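Local coordinates for protein CDP-glucose-4,6-dehydratase (Yersinia pseudotuberculosis, PDB 1RKX) that probably catalyses the NAD-dependent dehydration of CDP-D-glucose to its 4-keto-6-deoxy sugar, as an extended short-chain dehydrogenase/reductase with a Rossmann fold, at residues Thr190-Gly198 / Pro231-Tyr242; Arg319-Tyr328 / Glu349-Lys357. All blocks are in the same frame, centred on the assembly; numbering follows the deposited sequence.

Interaction 1 of 2, residues Thr190-Gly198 / Pro231-Tyr242. With NAD (nicotinamide-adenine-dinucleotide), chain G.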
loop_
_atom_site.group_PDB
_atom_site.type_symbol
_atom_site.label_atom_id
_atom_site.label_comp_id
_atom_site.label_asym_id
_atom_site.label_seq_id
_atom_site.Cartn_x
_atom_site.Cartn_y
_atom_site.Cartn_z
ATOM N N THR C 190 4.329 -13.331 17.463
ATOM C CA THR C 190 4.631 -14.325 16.444
ATOM C C THR C 190 6.030 -14.008 15.936
ATOM O O THR C 190 6.455 -12.849 15.953
ATOM C CB THR C 190 3.634 -14.306 15.253
ATOM O OG1 THR C 190 3.543 -12.983 14.708
ATOM C CG2 THR C 190 2.257 -14.782 15.703
ATOM N N VAL C 191 6.754 -15.037 15.512
ATOM C CA VAL C 191 8.100 -14.849 14.991
ATOM C C VAL C 191 8.187 -15.498 13.615
ATOM O O VAL C 191 7.729 -16.620 13.401
ATOM C CB VAL C 191 9.175 -15.426 15.953
ATOM C CG1 VAL C 191 9.205 -14.598 17.230
ATOM C CG2 VAL C 191 8.890 -16.884 16.275
ATOM N N ARG C 192 8.780 -14.769 12.682
ATOM C CA ARG C 192 8.890 -15.215 11.304
ATOM C C ARG C 192 10.344 -15.355 10.875
ATOM O O ARG C 192 11.102 -14.384 10.898
ATOM C CB ARG C 192 8.156 -14.203 10.417
ATOM C CG ARG C 192 6.741 -13.906 10.922
ATOM C CD ARG C 192 6.195 -12.568 10.430
ATOM N NE ARG C 192 4.896 -12.261 11.033
ATOM C CZ ARG C 192 4.256 -11.109 10.892
ATOM N NH1 ARG C 192 4.789 -10.133 10.173
ATOM N NH2 ARG C 192 3.072 -10.934 11.463
ATOM N N ALA C 193 10.721 -16.564 10.473
ATOM C CA ALA C 193 12.086 -16.840 10.043
ATOM C C ALA C 193 12.108 -18.074 9.152
ATOM O O ALA C 193 11.202 -18.905 9.212
ATOM C CB ALA C 193 12.978 -17.064 11.264
ATOM N N GLY C 194 13.143 -18.201 8.329
ATOM C CA GLY C 194 13.232 -19.356 7.458
ATOM C C GLY C 194 14.661 -19.696 7.081
ATOM O O GLY C 194 15.607 -19.084 7.582
ATOM N N ASN C 195 14.816 -20.684 6.207
ATOM C CA ASN C 195 16.138 -21.096 5.731
ATOM C C ASN C 195 17.102 -21.389 6.877
ATOM O O ASN C 195 18.256 -20.955 6.863
ATOM C CB ASN C 195 16.725 -19.992 4.856
ATOM C CG ASN C 195 15.690 -19.369 3.941
ATOM O OD1 ASN C 195 15.180 -20.015 3.025
ATOM N ND2 ASN C 195 15.363 -18.108 4.198
ATOM N N VAL C 196 16.627 -22.129 7.867
ATOM C CA VAL C 196 17.443 -22.456 9.022
ATOM C C VAL C 196 18.295 -23.691 8.769
ATOM O O VAL C 196 17.797 -24.718 8.295
ATOM C CB VAL C 196 16.550 -22.690 10.254
ATOM C CG1 VAL C 196 17.396 -23.015 11.450
ATOM C CG2 VAL C 196 15.708 -21.451 10.520
ATOM N N ILE C 197 19.586 -23.585 9.069
ATOM C CA ILE C 197 20.501 -24.701 8.885
ATOM C C ILE C 197 21.345 -24.914 10.139
ATOM O O ILE C 197 21.512 -24.009 10.958
ATOM C CB ILE C 197 21.435 -24.478 7.670
ATOM C CG1 ILE C 197 22.159 -23.134 7.803
ATOM C CG2 ILE C 197 20.625 -24.558 6.371
ATOM C CD1 ILE C 197 23.188 -22.871 6.710
ATOM N N GLY C 198 21.867 -26.124 10.289
ATOM C CA GLY C 198 22.678 -26.430 11.445
ATOM C C GLY C 198 22.919 -27.919 11.596
ATOM O O GLY C 198 22.346 -28.735 10.875
ATOM N N PRO C 231 18.392 -16.807 2.043
ATOM C CA PRO C 231 19.022 -16.180 3.207
ATOM C C PRO C 231 19.273 -17.200 4.317
ATOM O O PRO C 231 18.597 -17.201 5.344
ATOM C CB PRO C 231 18.019 -15.098 3.600
ATOM C CG PRO C 231 16.712 -15.671 3.174
ATOM C CD PRO C 231 17.026 -16.295 1.837
ATOM N N TRP C 232 20.254 -18.069 4.096
ATOM C CA TRP C 232 20.600 -19.100 5.067
ATOM C C TRP C 232 21.085 -18.508 6.389
ATOM O O TRP C 232 21.755 -17.476 6.416
ATOM C CB TRP C 232 21.690 -20.019 4.506
ATOM C CG TRP C 232 21.326 -20.675 3.211
ATOM C CD1 TRP C 232 21.852 -20.409 1.979
ATOM C CD2 TRP C 232 20.345 -21.697 3.019
ATOM N NE1 TRP C 232 21.259 -21.207 1.030
ATOM C CE2 TRP C 232 20.330 -22.008 1.642
ATOM C CE3 TRP C 232 19.476 -22.384 3.879
ATOM C CZ2 TRP C 232 19.476 -22.976 1.101
ATOM C CZ3 TRP C 232 18.625 -23.351 3.342
ATOM C CH2 TRP C 232 18.634 -23.636 1.963
ATOM N N GLN C 233 20.744 -19.173 7.484
ATOM C CA GLN C 233 21.167 -18.733 8.810
ATOM C C GLN C 233 21.264 -19.931 9.743
ATOM O O GLN C 233 20.463 -20.868 9.659
ATOM C CB GLN C 233 20.182 -17.713 9.383
ATOM C CG GLN C 233 18.742 -18.205 9.453
ATOM C CD GLN C 233 17.782 -17.143 9.950
ATOM O OE1 GLN C 233 16.564 -17.257 9.770
ATOM N NE2 GLN C 233 18.322 -16.108 10.590
ATOM N N HIS C 234 22.253 -19.906 10.628
ATOM C CA HIS C 234 22.423 -20.995 11.575
ATOM C C HIS C 234 21.196 -20.986 12.476
ATOM O O HIS C 234 20.677 -19.921 12.830
ATOM C CB HIS C 234 23.701 -20.793 12.391
ATOM C CG HIS C 234 24.079 -21.976 13.225
ATOM N ND1 HIS C 234 23.455 -22.280 14.416
ATOM C CD2 HIS C 234 25.007 -22.942 13.030
ATOM C CE1 HIS C 234 23.985 -23.380 14.921
ATOM N NE2 HIS C 234 24.928 -23.803 14.099
ATOM N N VAL C 235 20.733 -22.176 12.841
ATOM C CA VAL C 235 19.551 -22.322 13.677
ATOM C C VAL C 235 19.587 -21.490 14.962
ATOM O O VAL C 235 18.552 -21.027 15.434
ATOM C CB VAL C 235 19.304 -23.819 14.019
ATOM C CG1 VAL C 235 20.503 -24.403 14.760
ATOM C CG2 VAL C 235 18.024 -23.964 14.837
ATOM N N LEU C 236 20.771 -21.282 15.526
ATOM C CA LEU C 236 20.860 -20.501 16.753
ATOM C C LEU C 236 20.579 -19.004 16.560
ATOM O O LEU C 236 20.246 -18.308 17.517
ATOM C CB LEU C 236 22.232 -20.697 17.403
ATOM C CG LEU C 236 22.563 -22.137 17.813
ATOM C CD1 LEU C 236 23.961 -22.192 18.413
ATOM C CD2 LEU C 236 21.523 -22.648 18.818
ATOM N N GLU C 237 20.700 -18.511 15.329
ATOM C CA GLU C 237 20.455 -17.093 15.056
ATOM C C GLU C 237 18.997 -16.703 15.339
ATOM O O GLU C 237 18.740 -15.833 16.167
ATOM C CB GLU C 237 20.843 -16.762 13.611
ATOM C CG GLU C 237 22.309 -17.094 13.282
ATOM C CD GLU C 237 23.281 -15.949 13.557
ATOM O OE1 GLU C 237 23.158 -15.268 14.603
ATOM O OE2 GLU C 237 24.189 -15.736 12.725
ATOM N N PRO C 238 18.024 -17.326 14.652
ATOM C CA PRO C 238 16.652 -16.926 14.966
ATOM C C PRO C 238 16.269 -17.301 16.397
ATOM O O PRO C 238 15.534 -16.569 17.056
ATOM C CB PRO C 238 15.818 -17.670 13.920
ATOM C CG PRO C 238 16.664 -18.877 13.594
ATOM C CD PRO C 238 18.050 -18.274 13.525
ATOM N N LEU C 239 16.774 -18.434 16.879
ATOM C CA LEU C 239 16.458 -18.864 18.239
ATOM C C LEU C 239 16.909 -17.818 19.259
ATOM O O LEU C 239 16.220 -17.574 20.252
ATOM C CB LEU C 239 17.102 -20.222 18.539
ATOM C CG LEU C 239 16.225 -21.450 18.244
ATOM C CD1 LEU C 239 15.697 -21.393 16.819
ATOM C CD2 LEU C 239 17.024 -22.723 18.482
ATOM N N SER C 240 18.057 -17.190 19.021
ATOM C CA SER C 240 18.526 -16.164 19.948
ATOM C C SER C 240 17.504 -15.037 19.949
ATOM O O SER C 240 17.236 -14.435 20.985
ATOM C CB SER C 240 19.913 -15.639 19.548
ATOM O OG SER C 240 19.902 -14.969 18.297
ATOM N N GLY C 241 16.920 -14.768 18.783
ATOM C CA GLY C 241 15.914 -13.724 18.690
ATOM C C GLY C 241 14.652 -14.109 19.443
ATOM O O GLY C 241 14.048 -13.275 20.115
ATOM N N TYR C 242 14.251 -15.375 19.332
ATOM C CA TYR C 242 13.057 -15.871 20.027
ATOM C C TYR C 242 13.234 -15.728 21.541
ATOM O O TYR C 242 12.315 -15.328 22.248
ATOM C CB TYR C 242 12.815 -17.354 19.714
ATOM C CG TYR C 242 12.579 -17.704 18.255
ATOM C CD1 TYR C 242 12.462 -19.037 17.860
ATOM C CD2 TYR C 242 12.499 -16.715 17.273
ATOM C CE1 TYR C 242 12.273 -19.382 16.524
ATOM C CE2 TYR C 242 12.314 -17.054 15.922
ATOM C CZ TYR C 242 12.204 -18.383 15.559
ATOM O OH TYR C 242 12.048 -18.723 14.233
HETATM P PA NAD G . 10.864 -30.366 12.328
HETATM O O1A NAD G . 10.065 -31.222 11.425
HETATM O O2A NAD G . 12.240 -30.825 12.655
HETATM O O5B NAD G . 10.085 -30.125 13.714
HETATM C C5B NAD G . 8.638 -30.099 13.707
HETATM C C4B NAD G . 8.079 -30.445 15.089
HETATM O O4B NAD G . 6.650 -30.390 14.870
HETATM C C3B NAD G . 8.383 -31.874 15.512
HETATM O O3B NAD G . 8.881 -31.817 16.864
HETATM C C2B NAD G . 7.037 -32.560 15.365
HETATM O O2B NAD G . 6.879 -33.716 16.234
HETATM C C1B NAD G . 6.086 -31.422 15.633
HETATM N N9A NAD G . 4.743 -31.689 15.141
HETATM C C8A NAD G . 4.317 -31.741 13.840
HETATM N N7A NAD G . 3.022 -32.022 13.716
HETATM C C5A NAD G . 2.588 -32.163 15.020
HETATM C C6A NAD G . 1.318 -32.467 15.557
HETATM N N6A NAD G . 0.216 -32.692 14.872
HETATM N N1A NAD G . 1.208 -32.539 16.921
HETATM C C2A NAD G . 2.340 -32.312 17.665
HETATM N N3A NAD G . 3.564 -32.024 17.279
HETATM C C4A NAD G . 3.632 -31.961 15.921
HETATM O O3 NAD G . 10.899 -28.926 11.728
HETATM P PN NAD G . 11.646 -27.565 12.244
HETATM O O1N NAD G . 12.604 -27.251 11.180
HETATM O O2N NAD G . 12.288 -27.852 13.551
HETATM O O5D NAD G . 10.471 -26.505 12.256
HETATM C C5D NAD G . 10.131 -25.923 13.519
HETATM C C4D NAD G . 9.050 -24.876 13.333
HETATM O O4D NAD G . 9.685 -23.820 12.538
HETATM C C3D NAD G . 7.794 -25.244 12.544
HETATM O O3D NAD G . 6.703 -24.442 13.036
HETATM C C2D NAD G . 8.177 -24.842 11.126
HETATM O O2D NAD G . 7.001 -24.652 10.321
HETATM C C1D NAD G . 8.920 -23.558 11.385
HETATM N N1N NAD G . 9.778 -23.181 10.267
HETATM C C2N NAD G . 11.005 -23.815 10.005
HETATM C C3N NAD G . 11.898 -23.342 8.902
HETATM C C7N NAD G . 13.193 -24.025 8.729
HETATM O O7N NAD G . 13.929 -23.603 7.824
HETATM N N7N NAD G . 13.597 -25.059 9.495
HETATM C C4N NAD G . 11.390 -22.263 7.970
HETATM C C5N NAD G . 10.058 -21.720 8.376
HETATM C C6N NAD G . 9.344 -22.128 9.405
HETATM O O HOH W 1 9.405 -18.433 12.416
#
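The nicotinamide end of the NAD site in this Rossmann-fold dehydratase is built where V196 and I197, beyond strand 187-192 of the parallel Rossmann sheet, pair in parallel with Q233 and H234. N195 O accepts from Q233 N at 3.1 Å, Q233 O from I197 N at 2.9 Å, and I197 O from V235 N at 2.7 Å. This pairing leaves V196 N pointing at the cofactor, where it gives a nearly straight bond (167°) to the carboxamide oxygen O7N of NAD, 3.1 Å away. G194, without a side chain, lets its CA come to 3.5 Å from NAD C4N. The CG2 branch of V196 packs against the carboxamide and P238 CG. In I197, CG1 lies between the backbone N and the carbonyl carbon (chi1 54°), which leaves CG2 beside the N and turned to the indole, 3.5 Å from W232 CE3. At the turn that leads into helix 236-251, the imidazole of H234 accepts a capping bond from L236 N through ND1, nearly in the ring plane. Farther back, V191 lays CG2 over one face of the Y242 ring in a CH-pi contact. A tyrosine suits this place because its hydroxyl also serves polar partners: it is hydrogen-bonded to K21, which binds NAD, and to a water that donates to V191 O at 2.7 Å.

Interaction 2 of 2, residues Arg319-Tyr328 / Glu349-Lys357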
loop_
_atom_site.group_PDB
_atom_site.type_symbol
_atom_site.label_atom_id
_atom_site.label_comp_id
_atom_site.label_asym_id
_atom_site.label_seq_id
_atom_site.Cartn_x
_atom_site.Cartn_y
_atom_site.Cartn_z
ATOM N N ARG C 319 24.935 -13.152 14.596
ATOM C CA ARG C 319 26.310 -13.209 15.077
ATOM C C ARG C 319 27.298 -13.918 14.168
ATOM O O ARG C 319 28.497 -13.638 14.227
ATOM C CB ARG C 319 26.345 -13.880 16.454
ATOM C CG ARG C 319 25.369 -13.297 17.445
ATOM C CD ARG C 319 25.512 -13.941 18.812
ATOM N NE ARG C 319 24.469 -13.462 19.709
ATOM C CZ ARG C 319 24.487 -13.602 21.028
ATOM N NH1 ARG C 319 25.506 -14.215 21.622
ATOM N NH2 ARG C 319 23.483 -13.125 21.751
ATOM N N TRP C 320 26.813 -14.832 13.331
ATOM C CA TRP C 320 27.699 -15.576 12.438
ATOM C C TRP C 320 27.423 -15.386 10.951
ATOM O O TRP C 320 26.278 -15.481 10.506
ATOM C CB TRP C 320 27.622 -17.078 12.727
ATOM C CG TRP C 320 28.043 -17.497 14.104
ATOM C CD1 TRP C 320 28.790 -16.779 14.999
ATOM C CD2 TRP C 320 27.782 -18.762 14.721
ATOM N NE1 TRP C 320 29.010 -17.523 16.137
ATOM C CE2 TRP C 320 28.403 -18.746 15.991
ATOM C CE3 TRP C 320 27.086 -19.913 14.322
ATOM C CZ2 TRP C 320 28.348 -19.839 16.867
ATOM C CZ3 TRP C 320 27.032 -20.999 15.193
ATOM C CH2 TRP C 320 27.662 -20.951 16.452
ATOM N N ASN C 321 28.474 -15.125 10.178
ATOM C CA ASN C 321 28.302 -14.982 8.741
ATOM C C ASN C 321 28.087 -16.411 8.260
ATOM O O ASN C 321 28.194 -17.350 9.051
ATOM C CB ASN C 321 29.549 -14.373 8.091
ATOM C CG ASN C 321 30.807 -15.161 8.385
ATOM O OD1 ASN C 321 30.891 -16.352 8.095
ATOM N ND2 ASN C 321 31.798 -14.495 8.963
ATOM N N LEU C 322 27.793 -16.594 6.979
ATOM C CA LEU C 322 27.544 -17.938 6.479
ATOM C C LEU C 322 28.756 -18.858 6.608
ATOM O O LEU C 322 28.625 -19.992 7.069
ATOM C CB LEU C 322 27.068 -17.899 5.026
ATOM C CG LEU C 322 26.488 -19.232 4.535
ATOM C CD1 LEU C 322 25.410 -19.708 5.505
ATOM C CD2 LEU C 322 25.921 -19.075 3.134
ATOM N N ASN C 323 29.932 -18.372 6.213
ATOM C CA ASN C 323 31.152 -19.174 6.292
ATOM C C ASN C 323 31.345 -19.763 7.683
ATOM O O ASN C 323 31.601 -20.954 7.829
ATOM C CB ASN C 323 32.380 -18.337 5.925
ATOM C CG ASN C 323 32.347 -17.847 4.492
ATOM O OD1 ASN C 323 33.349 -17.361 3.969
ATOM N ND2 ASN C 323 31.190 -17.964 3.851
ATOM N N THR C 324 31.235 -18.918 8.703
ATOM C CA THR C 324 31.383 -19.367 10.078
ATOM C C THR C 324 30.363 -20.471 10.348
ATOM O O THR C 324 30.698 -21.533 10.886
ATOM C CB THR C 324 31.135 -18.211 11.061
ATOM O OG1 THR C 324 32.121 -17.192 10.857
ATOM C CG2 THR C 324 31.196 -18.701 12.499
ATOM N N THR C 325 29.120 -20.216 9.959
ATOM C CA THR C 325 28.031 -21.173 10.151
ATOM C C THR C 325 28.299 -22.509 9.458
ATOM O O THR C 325 28.117 -23.571 10.059
ATOM C CB THR C 325 26.695 -20.566 9.650
ATOM O OG1 THR C 325 26.309 -19.510 10.542
ATOM C CG2 THR C 325 25.588 -21.625 9.590
ATOM N N LEU C 326 28.742 -22.464 8.205
ATOM C CA LEU C 326 29.034 -23.691 7.464
ATOM C C LEU C 326 30.166 -24.476 8.130
ATOM O O LEU C 326 30.177 -25.706 8.116
ATOM C CB LEU C 326 29.412 -23.366 6.011
ATOM C CG LEU C 326 28.288 -22.848 5.107
ATOM C CD1 LEU C 326 28.840 -22.484 3.734
ATOM C CD2 LEU C 326 27.207 -23.921 4.980
ATOM N N GLU C 327 31.123 -23.758 8.706
ATOM C CA GLU C 327 32.236 -24.402 9.385
ATOM C C GLU C 327 31.695 -25.189 10.578
ATOM O O GLU C 327 32.090 -26.330 10.801
ATOM C CB GLU C 327 33.254 -23.353 9.835
ATOM C CG GLU C 327 34.360 -23.885 10.723
ATOM C CD GLU C 327 35.538 -22.938 10.798
ATOM O OE1 GLU C 327 36.457 -23.072 9.967
ATOM O OE2 GLU C 327 35.539 -22.051 11.676
ATOM N N TYR C 328 30.790 -24.582 11.336
ATOM C CA TYR C 328 30.190 -25.264 12.479
ATOM C C TYR C 328 29.356 -26.477 12.038
ATOM O O TYR C 328 29.348 -27.498 12.734
ATOM C CB TYR C 328 29.294 -24.312 13.284
ATOM C CG TYR C 328 30.017 -23.414 14.276
ATOM C CD1 TYR C 328 30.366 -22.103 13.946
ATOM C CD2 TYR C 328 30.323 -23.872 15.559
ATOM C CE1 TYR C 328 31.000 -21.268 14.873
ATOM C CE2 TYR C 328 30.957 -23.046 16.493
ATOM C CZ TYR C 328 31.292 -21.748 16.144
ATOM O OH TYR C 328 31.915 -20.935 17.067
ATOM N N GLU C 349 28.313 -25.929 21.469
ATOM C CA GLU C 349 28.012 -25.101 20.310
ATOM C C GLU C 349 27.178 -23.911 20.756
ATOM O O GLU C 349 27.401 -22.783 20.321
ATOM C CB GLU C 349 27.259 -25.900 19.247
ATOM C CG GLU C 349 27.031 -25.118 17.972
ATOM C CD GLU C 349 27.468 -25.882 16.743
ATOM O OE1 GLU C 349 28.582 -26.446 16.756
ATOM O OE2 GLU C 349 26.705 -25.908 15.756
ATOM N N ILE C 350 26.214 -24.165 21.634
ATOM C CA ILE C 350 25.373 -23.099 22.147
ATOM C C ILE C 350 26.237 -22.109 22.918
ATOM O O ILE C 350 26.058 -20.896 22.799
ATOM C CB ILE C 350 24.273 -23.660 23.071
ATOM C CG1 ILE C 350 23.233 -24.406 22.224
ATOM C CG2 ILE C 350 23.626 -22.532 23.868
ATOM C CD1 ILE C 350 22.263 -25.258 23.026
ATOM N N ASN C 351 27.181 -22.624 23.700
ATOM C CA ASN C 351 28.070 -21.756 24.469
ATOM C C ASN C 351 28.938 -20.914 23.537
ATOM O O ASN C 351 29.144 -19.726 23.777
ATOM C CB ASN C 351 28.963 -22.579 25.404
ATOM C CG ASN C 351 28.189 -23.207 26.547
ATOM O OD1 ASN C 351 27.316 -22.574 27.146
ATOM N ND2 ASN C 351 28.516 -24.453 26.866
ATOM N N ASN C 352 29.448 -21.536 22.478
ATOM C CA ASN C 352 30.275 -20.824 21.511
ATOM C C ASN C 352 29.480 -19.671 20.911
ATOM O O ASN C 352 30.010 -18.580 20.707
ATOM C CB ASN C 352 30.728 -21.771 20.399
ATOM C CG ASN C 352 31.827 -22.714 20.848
ATOM O OD1 ASN C 352 32.103 -23.721 20.195
ATOM N ND2 ASN C 352 32.470 -22.384 21.962
ATOM N N TYR C 353 28.204 -19.920 20.632
ATOM C CA TYR C 353 27.345 -18.892 20.058
ATOM C C TYR C 353 27.154 -17.748 21.045
ATOM O O TYR C 353 27.349 -16.582 20.703
ATOM C CB TYR C 353 25.972 -19.468 19.706
ATOM C CG TYR C 353 25.080 -18.476 19.002
ATOM C CD1 TYR C 353 25.165 -18.293 17.623
ATOM C CD2 TYR C 353 24.179 -17.685 19.718
ATOM C CE1 TYR C 353 24.379 -17.345 16.974
ATOM C CE2 TYR C 353 23.389 -16.737 19.078
ATOM C CZ TYR C 353 23.497 -16.574 17.704
ATOM O OH TYR C 353 22.726 -15.634 17.063
ATOM N N MET C 354 26.755 -18.077 22.268
ATOM C CA MET C 354 26.532 -17.047 23.271
ATOM C C MET C 354 27.773 -16.232 23.581
ATOM O O MET C 354 27.673 -15.040 23.860
ATOM C CB MET C 354 25.988 -17.654 24.563
ATOM C CG MET C 354 24.549 -18.124 24.457
ATOM S SD MET C 354 23.689 -18.024 26.038
ATOM C CE MET C 354 24.233 -19.555 26.813
ATOM N N ASN C 355 28.941 -16.870 23.528
ATOM C CA ASN C 355 30.196 -16.183 23.813
ATOM C C ASN C 355 30.762 -15.415 22.622
ATOM O O ASN C 355 31.707 -14.641 22.778
ATOM C CB ASN C 355 31.246 -17.176 24.320
ATOM C CG ASN C 355 30.890 -17.763 25.671
ATOM O OD1 ASN C 355 30.546 -17.037 26.602
ATOM N ND2 ASN C 355 30.980 -19.082 25.787
ATOM N N THR C 356 30.201 -15.630 21.435
ATOM C CA THR C 356 30.677 -14.922 20.248
ATOM C C THR C 356 30.436 -13.433 20.461
ATOM O O THR C 356 29.293 -12.984 20.515
ATOM C CB THR C 356 29.939 -15.382 18.976
ATOM O OG1 THR C 356 30.225 -16.765 18.736
ATOM C CG2 THR C 356 30.394 -14.567 17.771
ATOM N N LYS C 357 31.528 -12.682 20.587
ATOM C CA LYS C 357 31.474 -11.241 20.830
ATOM C C LYS C 357 30.897 -10.955 22.212
ATOM O O LYS C 357 31.619 -10.353 23.036
ATOM C CB LYS C 357 30.635 -10.533 19.760
ATOM C CG LYS C 357 31.383 -10.234 18.469
ATOM C CD LYS C 357 31.872 -11.501 17.791
ATOM C CE LYS C 357 32.571 -11.186 16.480
ATOM N NZ LYS C 357 32.996 -12.422 15.767
ATOM O OXT LYS C 357 29.734 -11.340 22.456
HETATM O O HOH W 2 30.549 -27.490 15.337
#
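Between the last two helices of the chain, R319 and W320, just before helix 322-338, meet Y353 and T356 at the end of helix 342-355. The extended arginine passes over one face of the Y353 ring, CD lying 3.8 Å from its centroid in a CH-pi contact, with guanidinium and ring planes only 18° apart. Arginine is long enough to lie along the ring and still reach the helix end, where NH1 donates to Y353 O at 3.1 Å and more weakly to M354 O. Y353 O also accepts from T356 N, the two donors coming from opposite faces of its carbonyl plane. W320 turns its one side-chain polar atom to the residue following the helix: NE1 donates to T356 OG1 at 3.0 Å, almost in the indole plane. Threonine suits this place, since its hydroxyl in turn donates to N352 O. Y353 presents its edge to the face of W320, planes at 73°, and Y328 CE1 lies over the opposite indole face. A water donates to E349 OE1 and Y328 O, while OE2 is bonded to H234. In this C-terminal helix packing, Y353 OH and W320 N bond to E237 of helix 236-251, T325 touches H234 of strand 229-234, and I350 and M354 face helix 20-31.

In the fold
Following the chain from the N terminus, strand 187-192 of the central parallel sheet leads into interaction 1, which closes a loop of 32 residues when strand 229-234 returns beside 196-197 and helix 236-251 begins. Interaction 2 opens only later and joins the start of helix 322-338 to the C-terminal end of helix 342-355, across 20 mostly helical residues. The two loops are thus in series, neither nested nor crossed, yet their centres lie about 13 Å apart and they touch. E237 reaches from 231-242 to the backbone of R319 and W320, while H234 packs against W320 and T325. Through these residues the C-terminal helices are joined to the cofactor-binding part of the fold.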